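Glucanase (Clostridium thermocellum, PDB 5GXX) probably hydrolyses internal beta-1,4 linkages of cellulose as a family 9 endoglucanase of the cellulosome. Local coordinates at residues Q22-L26 and D37-N41; L68-L72 and L88-L92; Q359-H363 and K407-A411; K582-P587 and F596-P600. The protein carries 1 engineered substitution. All blocks are in the same frame, centred on the assembly; numbering follows the deposited sequence.

Interaction 1: residues Q22-L26 and D37-N41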
loop_
_atom_site.group_PDB
_atom_site.type_symbol
_atom_site.label_atom_id
_atom_site.label_comp_id
_atom_site.label_asym_id
_atom_site.label_seq_id
_atom_site.Cartn_x
_atom_site.Cartn_y
_atom_site.Cartn_z
ATOM N N GLN A 22 -17.053 -10.017 -32.615
ATOM C CA GLN A 22 -18.340 -10.509 -32.135
ATOM C C GLN A 22 -18.463 -10.571 -30.618
ATOM O O GLN A 22 -17.578 -11.088 -29.930
ATOM C CB GLN A 22 -18.675 -11.870 -32.745
ATOM C CG GLN A 22 -18.999 -11.777 -34.222
ATOM C CD GLN A 22 -19.226 -13.144 -34.849
ATOM O OE1 GLN A 22 -18.823 -14.176 -34.298
ATOM N NE2 GLN A 22 -19.825 -13.146 -36.047
ATOM N N ALA A 23 -19.567 -10.023 -30.122
ATOM C CA ALA A 23 -19.897 -10.162 -28.711
ATOM C C ALA A 23 -20.675 -11.456 -28.502
ATOM O O ALA A 23 -21.236 -12.020 -29.446
ATOM C CB ALA A 23 -20.680 -8.949 -28.241
ATOM N N GLY A 24 -20.663 -11.954 -27.268
ATOM C CA GLY A 24 -21.373 -13.186 -26.942
ATOM C C GLY A 24 -22.884 -13.112 -27.052
ATOM O O GLY A 24 -23.495 -12.060 -26.826
ATOM N N PRO A 25 -23.526 -14.254 -27.339
ATOM C CA PRO A 25 -22.870 -15.533 -27.589
ATOM C C PRO A 25 -22.360 -15.652 -29.029
ATOM O O PRO A 25 -23.018 -15.204 -29.968
ATOM C CB PRO A 25 -23.974 -16.551 -27.294
ATOM C CG PRO A 25 -25.230 -15.823 -27.709
ATOM C CD PRO A 25 -24.995 -14.372 -27.321
ATOM N N LEU A 26 -21.184 -16.245 -29.192
ATOM C CA LEU A 26 -20.608 -16.393 -30.530
ATOM C C LEU A 26 -21.426 -17.425 -31.314
ATOM O O LEU A 26 -21.916 -18.400 -30.732
ATOM C CB LEU A 26 -19.141 -16.833 -30.460
ATOM C CG LEU A 26 -18.136 -15.897 -29.787
ATOM C CD1 LEU A 26 -16.715 -16.399 -29.943
ATOM C CD2 LEU A 26 -18.210 -14.467 -30.267
ATOM N N ASP A 37 -17.337 -16.684 -25.933
ATOM C CA ASP A 37 -18.471 -15.895 -25.445
ATOM C C ASP A 37 -17.960 -14.834 -24.475
ATOM O O ASP A 37 -17.093 -15.095 -23.626
ATOM C CB ASP A 37 -19.501 -16.777 -24.723
ATOM C CG ASP A 37 -20.271 -17.679 -25.664
ATOM O OD1 ASP A 37 -20.227 -17.487 -26.895
ATOM O OD2 ASP A 37 -20.928 -18.620 -25.160
ATOM N N ALA A 38 -18.474 -13.623 -24.656
ATOM C CA ALA A 38 -18.063 -12.487 -23.836
ATOM C C ALA A 38 -19.266 -11.576 -23.632
ATOM O O ALA A 38 -20.218 -11.603 -24.408
ATOM C CB ALA A 38 -16.907 -11.722 -24.503
ATOM N N THR A 39 -19.195 -10.781 -22.570
ATOM C CA THR A 39 -20.222 -9.818 -22.188
ATOM C C THR A 39 -21.624 -10.424 -22.191
ATOM O O THR A 39 -22.580 -9.815 -22.657
ATOM C CB THR A 39 -20.066 -8.446 -22.907
ATOM O OG1 THR A 39 -20.295 -8.568 -24.318
ATOM C CG2 THR A 39 -18.635 -7.926 -22.732
ATOM N N MET A 40 -21.720 -11.629 -21.626
ATOM C CA MET A 40 -22.959 -12.391 -21.605
ATOM C C MET A 40 -24.028 -11.788 -20.686
ATOM O O MET A 40 -25.179 -12.198 -20.750
ATOM C CB MET A 40 -22.704 -13.863 -21.246
ATOM C CG MET A 40 -21.995 -14.635 -22.360
ATOM S SD MET A 40 -22.852 -14.700 -23.941
ATOM C CE MET A 40 -24.227 -15.775 -23.530
ATOM N N ASN A 41 -23.640 -10.836 -19.843
ATOM C CA ASN A 41 -24.600 -10.111 -19.009
ATOM C C ASN A 41 -25.165 -8.848 -19.665
ATOM O O ASN A 41 -25.967 -8.124 -19.073
ATOM C CB ASN A 41 -23.982 -9.796 -17.640
ATOM C CG ASN A 41 -23.720 -11.045 -16.811
ATOM O OD1 ASN A 41 -24.391 -12.067 -16.966
ATOM N ND2 ASN A 41 -22.755 -10.956 -15.905
HETATM O O HOH W 1 -22.806 -9.796 -25.486
HETATM O O HOH W 2 -21.006 -19.617 -28.494
#
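Two donors grip Asp37 OD1: the backbone N of Leu26, at 2.8 Å and on a nearly straight line (N-H...O 164°), and a water that also donates to Leu26 O. The amide arrives nearly along the C-O axis of the carboxylate. Asp37 brings the oxygen there with CG anti to its own carbonyl carbon (chi1 -71°), and a short acidic side chain suits the task of holding a neighbouring backbone N-H. Nearer the middle, Gly24 N donates to Ala38 O over 2.9 Å, a more bent bond with the donor tilted out of the carbonyl plane. The backbone of Gly24 packs closely against Asp37 CA, Ala38 O and Met40 SD, which suits a residue with no side chain. The peptide from Gly24 to Pro25 is cis, and Met40 SD lies 3.5 Å from Pro25 N. Bends at the second and third torsions of Met40 curl its chain back, so that Met40 CE meets Pro25 CB at 3.9 Å, the two side chains crossing at about a right angle. A second water lies within bonding distance of both Gly24 O and Thr39 O, while Thr39 OG1 is engaged by Tyr49 and Asp42. With Gly24 CA only 4.2 Å from Asp37 CA, the intervening chain leaves and returns at nearly one point, consistent with an omega loop between helix 7-20 and strand 56-57 of the family 9 catalytic module.

Interaction 2: residues L68-L72 and L88-L92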
loop_
_atom_site.group_PDB
_atom_site.type_symbol
_atom_site.label_atom_id
_atom_site.label_comp_id
_atom_site.label_asym_id
_atom_site.label_seq_id
_atom_site.Cartn_x
_atom_site.Cartn_y
_atom_site.Cartn_z
ATOM N N LEU A 68 -21.998 -3.242 -45.314
ATOM C CA LEU A 68 -21.852 -4.653 -45.689
ATOM C C LEU A 68 -23.023 -5.112 -46.559
ATOM O O LEU A 68 -22.819 -5.851 -47.530
ATOM C CB LEU A 68 -21.704 -5.563 -44.470
ATOM C CG LEU A 68 -20.440 -5.369 -43.624
ATOM C CD1 LEU A 68 -20.265 -6.546 -42.657
ATOM C CD2 LEU A 68 -19.155 -5.187 -44.444
ATOM N N GLY A 69 -24.227 -4.648 -46.212
ATOM C CA GLY A 69 -25.418 -4.922 -47.013
ATOM C C GLY A 69 -25.271 -4.325 -48.397
ATOM O O GLY A 69 -25.569 -4.994 -49.399
ATOM N N TRP A 70 -24.771 -3.090 -48.463
ATOM C CA TRP A 70 -24.627 -2.403 -49.744
ATOM C C TRP A 70 -23.622 -3.169 -50.601
ATOM O O TRP A 70 -23.846 -3.315 -51.806
ATOM C CB TRP A 70 -24.249 -0.928 -49.546
ATOM C CG TRP A 70 -24.374 -0.054 -50.769
ATOM C CD1 TRP A 70 -24.908 -0.404 -51.971
ATOM C CD2 TRP A 70 -23.980 1.324 -50.894
ATOM N NE1 TRP A 70 -24.851 0.657 -52.846
ATOM C CE2 TRP A 70 -24.287 1.732 -52.207
ATOM C CE3 TRP A 70 -23.354 2.243 -50.031
ATOM C CZ2 TRP A 70 -24.018 3.026 -52.672
ATOM C CZ3 TRP A 70 -23.099 3.521 -50.486
ATOM C CH2 TRP A 70 -23.406 3.898 -51.803
ATOM N N ALA A 71 -22.544 -3.667 -49.989
ATOM C CA ALA A 71 -21.563 -4.468 -50.728
ATOM C C ALA A 71 -22.221 -5.677 -51.404
ATOM O O ALA A 71 -21.973 -5.960 -52.586
ATOM C CB ALA A 71 -20.438 -4.895 -49.810
ATOM N N LEU A 72 -23.066 -6.377 -50.653
ATOM C CA LEU A 72 -23.785 -7.526 -51.179
ATOM C C LEU A 72 -24.788 -7.103 -52.243
ATOM O O LEU A 72 -24.946 -7.812 -53.241
ATOM C CB LEU A 72 -24.482 -8.292 -50.047
ATOM C CG LEU A 72 -23.592 -9.137 -49.126
ATOM C CD1 LEU A 72 -24.335 -9.577 -47.861
ATOM C CD2 LEU A 72 -22.980 -10.363 -49.813
ATOM N N LEU A 88 -19.649 -13.307 -45.857
ATOM C CA LEU A 88 -20.153 -11.944 -45.743
ATOM C C LEU A 88 -21.616 -11.919 -45.291
ATOM O O LEU A 88 -21.983 -11.127 -44.421
ATOM C CB LEU A 88 -19.928 -11.191 -47.056
ATOM C CG LEU A 88 -20.369 -9.726 -47.075
ATOM C CD1 LEU A 88 -19.844 -8.934 -45.872
ATOM C CD2 LEU A 88 -19.949 -9.048 -48.375
ATOM N N GLU A 89 -22.440 -12.798 -45.860
ATOM C CA GLU A 89 -23.853 -12.849 -45.505
ATOM C C GLU A 89 -24.124 -13.138 -44.033
ATOM O O GLU A 89 -24.881 -12.413 -43.383
ATOM C CB GLU A 89 -24.593 -13.864 -46.377
ATOM C CG GLU A 89 -24.908 -13.293 -47.756
ATOM C CD GLU A 89 -25.449 -14.322 -48.717
ATOM O OE1 GLU A 89 -25.484 -15.519 -48.365
ATOM O OE2 GLU A 89 -25.818 -13.920 -49.837
ATOM N N ARG A 90 -23.515 -14.189 -43.500
ATOM C CA ARG A 90 -23.765 -14.560 -42.109
ATOM C C ARG A 90 -23.118 -13.592 -41.121
ATOM O O ARG A 90 -23.653 -13.356 -40.039
ATOM C CB ARG A 90 -23.397 -16.017 -41.815
ATOM C CG ARG A 90 -21.911 -16.371 -41.898
ATOM C CD ARG A 90 -21.787 -17.894 -41.910
ATOM N NE ARG A 90 -20.389 -18.317 -41.836
ATOM C CZ ARG A 90 -19.957 -19.574 -41.851
ATOM N NH1 ARG A 90 -20.816 -20.584 -41.962
ATOM N NH2 ARG A 90 -18.653 -19.817 -41.738
ATOM N N ASN A 91 -21.991 -12.987 -41.494
ATOM C CA ASN A 91 -21.455 -11.921 -40.654
ATOM C C ASN A 91 -22.395 -10.720 -40.583
ATOM O O ASN A 91 -22.578 -10.145 -39.511
ATOM C CB ASN A 91 -20.053 -11.519 -41.116
ATOM C CG ASN A 91 -19.000 -12.356 -40.437
ATOM O OD1 ASN A 91 -18.729 -12.180 -39.250
ATOM N ND2 ASN A 91 -18.456 -13.328 -41.153
ATOM N N LEU A 92 -22.994 -10.365 -41.712
ATOM C CA LEU A 92 -23.986 -9.301 -41.717
ATOM C C LEU A 92 -25.174 -9.697 -40.832
ATOM O O LEU A 92 -25.617 -8.881 -40.018
ATOM C CB LEU A 92 -24.428 -8.967 -43.148
ATOM C CG LEU A 92 -25.619 -8.018 -43.270
ATOM C CD1 LEU A 92 -25.374 -6.679 -42.567
ATOM C CD2 LEU A 92 -25.953 -7.802 -44.726
#
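Leu88 pushes into a hollow on helix 58-75 formed by Leu68, Ala71 and Leu72, where two nearly antiparallel helices pack as neighbours in the (alpha/alpha)6 barrel expected of a family 9 glycoside hydrolase. The short helical segments cross at -150°, their axes 10.1 Å apart. Leu88 has CG anti to its backbone N (chi1 -178°), which sends its two methyls across the gap: Leu88 CD1 reaches Leu68 CD1 at 4.0 Å, and CD2 turns to Leu72 and, more loosely, to Ala71. The small methyl of Ala71 leaves room for that branch. Leu72 in turn enters the dip between Leu88, Glu89 and Leu92. It meets Leu88 tip to tip, with Leu72 CD2 3.6 Å from Leu88 CD2, while Leu72 CD1 rests 3.8 Å from the aliphatic CG of Glu89. Glu89 can lend methylene carbon to an apolar interface because its carboxylate lies beyond, in a salt bridge with Arg85. Leucine suits these positions because its forked end fits between side chains of the other helix. Val419 of helix 412-429 touches both Leu68 and Leu88. At Gly69 the lack of a side chain leaves a groove in the helix surface, into which Leu92 lowers CD2 until it is 3.7 Å from Gly69 CA.

Interaction 3: residues Q359-H363 and K407-A411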
loop_
_atom_site.group_PDB
_atom_site.type_symbol
_atom_site.label_atom_id
_atom_site.label_comp_id
_atom_site.label_asym_id
_atom_site.label_seq_id
_atom_site.Cartn_x
_atom_site.Cartn_y
_atom_site.Cartn_z
ATOM N N GLN A 359 1.505 -4.876 -37.005
ATOM C CA GLN A 359 1.394 -5.958 -36.035
ATOM C C GLN A 359 0.958 -5.512 -34.652
ATOM O O GLN A 359 0.764 -6.365 -33.784
ATOM C CB GLN A 359 2.713 -6.722 -35.940
ATOM C CG GLN A 359 3.060 -7.451 -37.236
ATOM C CD GLN A 359 4.380 -8.207 -37.148
ATOM O OE1 GLN A 359 5.364 -7.802 -37.765
ATOM N NE2 GLN A 359 4.404 -9.283 -36.366
ATOM N N ARG A 360 0.808 -4.206 -34.448
ATOM C CA ARG A 360 0.408 -3.679 -33.139
ATOM C C ARG A 360 -0.848 -2.824 -33.206
ATOM O O ARG A 360 -0.871 -1.695 -32.694
ATOM C CB ARG A 360 1.563 -2.900 -32.496
ATOM C CG ARG A 360 2.780 -3.741 -32.126
ATOM C CD ARG A 360 2.555 -4.685 -30.940
ATOM N NE ARG A 360 2.735 -3.963 -29.681
ATOM C CZ ARG A 360 2.481 -4.443 -28.470
ATOM N NH1 ARG A 360 1.958 -5.655 -28.306
ATOM N NH2 ARG A 360 2.732 -3.678 -27.416
ATOM N N PRO A 361 -1.916 -3.365 -33.820
ATOM C CA PRO A 361 -3.159 -2.592 -33.834
ATOM C C PRO A 361 -3.626 -2.266 -32.417
ATOM O O PRO A 361 -3.362 -3.039 -31.477
ATOM C CB PRO A 361 -4.148 -3.519 -34.542
ATOM C CG PRO A 361 -3.610 -4.908 -34.278
ATOM C CD PRO A 361 -2.105 -4.754 -34.280
ATOM N N HIS A 362 -4.314 -1.133 -32.270
ATOM C CA HIS A 362 -4.824 -0.679 -30.971
ATOM C C HIS A 362 -6.071 -1.485 -30.628
ATOM O O HIS A 362 -7.202 -1.014 -30.743
ATOM C CB HIS A 362 -5.101 0.835 -31.037
ATOM C CG HIS A 362 -5.303 1.483 -29.700
ATOM N ND1 HIS A 362 -4.263 1.857 -28.873
ATOM C CD2 HIS A 362 -6.441 1.836 -29.059
ATOM C CE1 HIS A 362 -4.757 2.425 -27.785
ATOM N NE2 HIS A 362 -6.075 2.415 -27.870
ATOM N N HIS A 363 -5.867 -2.740 -30.239
ATOM C CA HIS A 363 -6.981 -3.681 -30.100
ATOM C C HIS A 363 -6.690 -4.575 -28.900
ATOM O O HIS A 363 -5.712 -5.336 -28.877
ATOM C CB HIS A 363 -7.151 -4.508 -31.387
ATOM C CG HIS A 363 -8.414 -5.306 -31.430
ATOM N ND1 HIS A 363 -8.580 -6.472 -30.704
ATOM C CD2 HIS A 363 -9.565 -5.119 -32.114
ATOM C CE1 HIS A 363 -9.786 -6.956 -30.934
ATOM N NE2 HIS A 363 -10.399 -6.161 -31.794
ATOM N N LYS A 407 -3.218 6.377 -35.492
ATOM C CA LYS A 407 -2.774 5.683 -36.696
ATOM C C LYS A 407 -3.054 4.187 -36.644
ATOM O O LYS A 407 -3.229 3.562 -37.690
ATOM C CB LYS A 407 -1.301 5.958 -37.001
ATOM C CG LYS A 407 -1.028 7.442 -37.211
ATOM C CD LYS A 407 0.330 7.676 -37.791
ATOM C CE LYS A 407 0.514 9.175 -37.979
ATOM N NZ LYS A 407 1.895 9.561 -38.385
ATOM N N ASN A 408 -3.064 3.625 -35.443
ATOM C CA ASN A 408 -3.272 2.181 -35.311
ATOM C C ASN A 408 -4.660 1.799 -34.786
ATOM O O ASN A 408 -4.882 0.651 -34.352
ATOM C CB ASN A 408 -2.156 1.496 -34.527
ATOM C CG ASN A 408 -1.137 0.833 -35.448
ATOM O OD1 ASN A 408 -1.218 0.924 -36.673
ATOM N ND2 ASN A 408 -0.173 0.163 -34.855
ATOM N N GLU A 409 -5.581 2.760 -34.804
ATOM C CA GLU A 409 -6.997 2.490 -34.553
ATOM C C GLU A 409 -7.536 1.476 -35.561
ATOM O O GLU A 409 -7.083 1.441 -36.709
ATOM C CB GLU A 409 -7.832 3.787 -34.572
ATOM C CG GLU A 409 -9.322 3.631 -34.243
ATOM C CD GLU A 409 -9.619 3.062 -32.873
ATOM O OE1 GLU A 409 -8.988 2.077 -32.426
ATOM O OE2 GLU A 409 -10.538 3.585 -32.211
ATOM N N VAL A 410 -8.457 0.644 -35.096
ATOM C CA VAL A 410 -9.177 -0.314 -35.941
ATOM C C VAL A 410 -10.651 -0.237 -35.554
ATOM O O VAL A 410 -10.969 0.046 -34.396
ATOM C CB VAL A 410 -8.636 -1.771 -35.767
ATOM C CG1 VAL A 410 -7.240 -1.901 -36.379
ATOM C CG2 VAL A 410 -8.661 -2.192 -34.293
ATOM N N ALA A 411 -11.574 -0.449 -36.490
ATOM C CA ALA A 411 -12.991 -0.348 -36.124
ATOM C C ALA A 411 -13.894 -0.947 -37.182
ATOM O O ALA A 411 -13.520 -1.072 -38.348
ATOM C CB ALA A 411 -13.357 1.127 -35.879
HETATM O O HOH W 3 -9.431 0.773 -30.308
#
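Val410 spreads its two methyls over the opposite loop, CG1 resting 3.9 Å from Pro361 CB and CG2 lying at the edge of the His363 ring, 3.8 Å from His363 CD2 and in the ring plane. A beta-branched residue suits this position because one side chain can cover two neighbours. The His363 ring is held from turning by bonds at both nitrogens: ND1 caps Ala366 N at the start of helix 364-367, and NE2 meets Gln21. His362 N donates to Asn408 O over 2.8 Å, almost straight at 171°, although the donor is tilted 33° from the carbonyl plane. Asn408 ND2 makes a weak bond of 2.9 Å to Arg360 O; ND2 also donates to Asp400, and OD1 is bonded to Tyr398 OH. His362 is the centre of an inverse gamma turn, closed by a weak bond from His363 N to Pro361 O. Glu409 OE2 hydrogen-bonds to a bound Tris, probably from the crystallisation liquor, which may mark a pocket of the family 9 catalytic module. With the chain bent at chi2 (60°), the other oxygen, Glu409 OE1, accepts from Val410 N at 3.1 Å, while a water donates to both OE1 and His362 O.

Interaction 4: residues K582-P587 and F596-P600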
loop_
_atom_site.group_PDB
_atom_site.type_symbol
_atom_site.label_atom_id
_atom_site.label_comp_id
_atom_site.label_asym_id
_atom_site.label_seq_id
_atom_site.Cartn_x
_atom_site.Cartn_y
_atom_site.Cartn_z
ATOM N N LYS A 582 8.464 -19.319 -13.497
ATOM C CA LYS A 582 7.539 -20.375 -13.884
ATOM C C LYS A 582 8.163 -21.741 -13.602
ATOM O O LYS A 582 9.349 -21.962 -13.867
ATOM C CB LYS A 582 7.199 -20.268 -15.376
ATOM C CG LYS A 582 6.134 -21.251 -15.837
ATOM C CD LYS A 582 5.641 -20.920 -17.253
ATOM C CE LYS A 582 6.796 -20.920 -18.237
ATOM N NZ LYS A 582 6.365 -20.389 -19.565
ATOM N N THR A 583 7.368 -22.645 -13.044
ATOM C CA THR A 583 7.833 -24.004 -12.817
ATOM C C THR A 583 6.834 -25.041 -13.298
ATOM O O THR A 583 5.641 -24.998 -12.970
ATOM C CB THR A 583 8.194 -24.311 -11.341
ATOM O OG1 THR A 583 8.417 -25.720 -11.208
ATOM C CG2 THR A 583 7.073 -23.876 -10.372
ATOM N N LYS A 584 7.349 -26.019 -14.032
ATOM C CA LYS A 584 6.475 -27.082 -14.497
ATOM C C LYS A 584 6.280 -28.164 -13.445
ATOM O O LYS A 584 5.424 -29.029 -13.608
ATOM C CB LYS A 584 7.016 -27.667 -15.803
ATOM C CG LYS A 584 8.273 -28.502 -15.620
ATOM C CD LYS A 584 8.931 -28.719 -16.971
ATOM C CE LYS A 584 9.748 -29.989 -16.967
ATOM N NZ LYS A 584 9.912 -30.448 -18.373
ATOM N N TYR A 585 7.035 -28.078 -12.346
ATOM C CA TYR A 585 6.990 -29.099 -11.298
ATOM C C TYR A 585 5.990 -28.873 -10.155
ATOM O O TYR A 585 5.929 -29.668 -9.208
ATOM C CB TYR A 585 8.398 -29.355 -10.761
ATOM C CG TYR A 585 9.419 -29.639 -11.835
ATOM C CD1 TYR A 585 9.432 -30.865 -12.497
ATOM C CD2 TYR A 585 10.384 -28.696 -12.171
ATOM C CE1 TYR A 585 10.377 -31.145 -13.478
ATOM C CE2 TYR A 585 11.335 -28.967 -13.145
ATOM C CZ TYR A 585 11.320 -30.188 -13.793
ATOM O OH TYR A 585 12.267 -30.452 -14.759
ATOM N N MET A 586 5.229 -27.785 -10.244
ATOM C CA MET A 586 4.064 -27.556 -9.391
ATOM C C MET A 586 2.835 -27.507 -10.305
ATOM O O MET A 586 2.328 -26.438 -10.652
ATOM C CB MET A 586 4.219 -26.290 -8.539
ATOM C CG MET A 586 5.417 -26.339 -7.573
ATOM S SD MET A 586 5.738 -24.826 -6.623
ATOM C CE MET A 586 4.149 -24.598 -5.826
ATOM N N PRO A 587 2.368 -28.695 -10.717
ATOM C CA PRO A 587 1.334 -28.746 -11.754
ATOM C C PRO A 587 0.016 -28.114 -11.321
ATOM O O PRO A 587 -0.353 -28.151 -10.146
ATOM C CB PRO A 587 1.179 -30.247 -12.017
ATOM C CG PRO A 587 1.584 -30.894 -10.721
ATOM C CD PRO A 587 2.728 -30.044 -10.244
ATOM N N PHE A 596 -1.425 -27.887 -16.660
ATOM C CA PHE A 596 -0.040 -27.481 -16.885
ATOM C C PHE A 596 0.931 -28.293 -16.031
ATOM O O PHE A 596 0.632 -28.600 -14.884
ATOM C CB PHE A 596 0.141 -25.986 -16.599
ATOM C CG PHE A 596 1.517 -25.482 -16.920
ATOM C CD1 PHE A 596 1.881 -25.229 -18.234
ATOM C CD2 PHE A 596 2.473 -25.345 -15.925
ATOM C CE1 PHE A 596 3.167 -24.794 -18.544
ATOM C CE2 PHE A 596 3.756 -24.907 -16.219
ATOM C CZ PHE A 596 4.107 -24.635 -17.535
ATOM N N GLY A 597 2.091 -28.637 -16.583
ATOM C CA GLY A 597 3.182 -29.154 -15.750
ATOM C C GLY A 597 3.296 -30.664 -15.761
ATOM O O GLY A 597 2.698 -31.329 -16.606
ATOM N N GLU A 598 4.058 -31.196 -14.809
ATOM C CA GLU A 598 4.409 -32.605 -14.746
ATOM C C GLU A 598 4.203 -33.099 -13.320
ATOM O O GLU A 598 4.222 -32.305 -12.380
ATOM C CB GLU A 598 5.875 -32.797 -15.150
ATOM C CG GLU A 598 6.153 -32.673 -16.640
ATOM C CD GLU A 598 7.635 -32.703 -16.979
ATOM O OE1 GLU A 598 8.463 -33.050 -16.106
ATOM O OE2 GLU A 598 7.974 -32.382 -18.139
ATOM N N VAL A 599 4.005 -34.406 -13.171
ATOM C CA VAL A 599 3.861 -35.034 -11.866
ATOM C C VAL A 599 4.972 -36.063 -11.682
ATOM O O VAL A 599 5.566 -36.497 -12.678
ATOM C CB VAL A 599 2.482 -35.712 -11.705
ATOM C CG1 VAL A 599 1.362 -34.742 -12.015
ATOM C CG2 VAL A 599 2.371 -36.930 -12.617
ATOM N N PRO A 600 5.268 -36.436 -10.421
ATOM C CA PRO A 600 6.268 -37.478 -10.179
ATOM C C PRO A 600 5.910 -38.792 -10.862
ATOM O O PRO A 600 4.805 -39.299 -10.676
ATOM C CB PRO A 600 6.223 -37.666 -8.663
ATOM C CG PRO A 600 5.731 -36.357 -8.132
ATOM C CD PRO A 600 4.726 -35.903 -9.154
#
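The ionic link joins Lys584, which is exposed, and Glu598, which is partly so: Lys584 NZ stands 2.7 Å from Glu598 OE2. The ammonium comes from above the carboxylate plane, 45° out of it. Both chains run extended beyond CG and cross at a slant, so the outer methylenes of the lysine also skirt the carboxylate. On its way, Lys584 CG lies over the centre of the Tyr585 ring, 3.8 Å above the plane.

Backbone hydrogen bonding adds a second link. Glu598 N donates to Lys584 O at 2.8 Å, only 18° from the carbonyl plane. Within 582-587, Thr583 OG1 accepts from Tyr585 N, an ST turn where the chain leaves strand 581-583. Gly597 has a positive phi (99°) and sits against Lys584 O; its backbone angles, and the closeness of that oxygen and of Pro587, call for glycine.

Carbon contacts are two. Phe596 CZ is 4.0 Å from Lys582 CD, the lysine crossing at about a right angle before its amine reaches Asp445, and Pro587 CG touches Val599 CG1 at 4.1 Å.

Two carbonyls also meet carbon: the Phe596 ring turns its edge to Thr583 O, CE2 being 3.8 Å away, and Pro587 CG approaches Glu598 O at 3.4 Å.

Glu598 O is buried there with no hydrogen-bond partner in the model, probably a modest energetic cost that the rest of the contact must outweigh. The close backbone approach at Gly597 and the Glu598 N bond probably matter more than the salt bridge, in a beta-rich part consistent with a cellulose-binding module.

Interactions 1, 2 and 3 belong to the catalytic module, whereas interaction 4 lies in the beta-rich C-terminal part, its centre about 48 Å from that of interaction 2 and on the opposite side of the chain's centre. Interaction 2 is the buried one, purely apolar between two barrel helices. Interactions 1 and 3 join irregular loops, are partly buried and rely on backbone amides, side-chain acceptors and bridging waters; interaction 4, also partly buried, adds a salt bridge. Interactions 1 and 2 touch where Gln22 packs on Asn91, with Gln22 NE2 3.5 Å from Asn91 OD1. Interaction 3 touches neither, but its segment 407-411 leads straight into helix 412-429, which packs on the leucines of interaction 2.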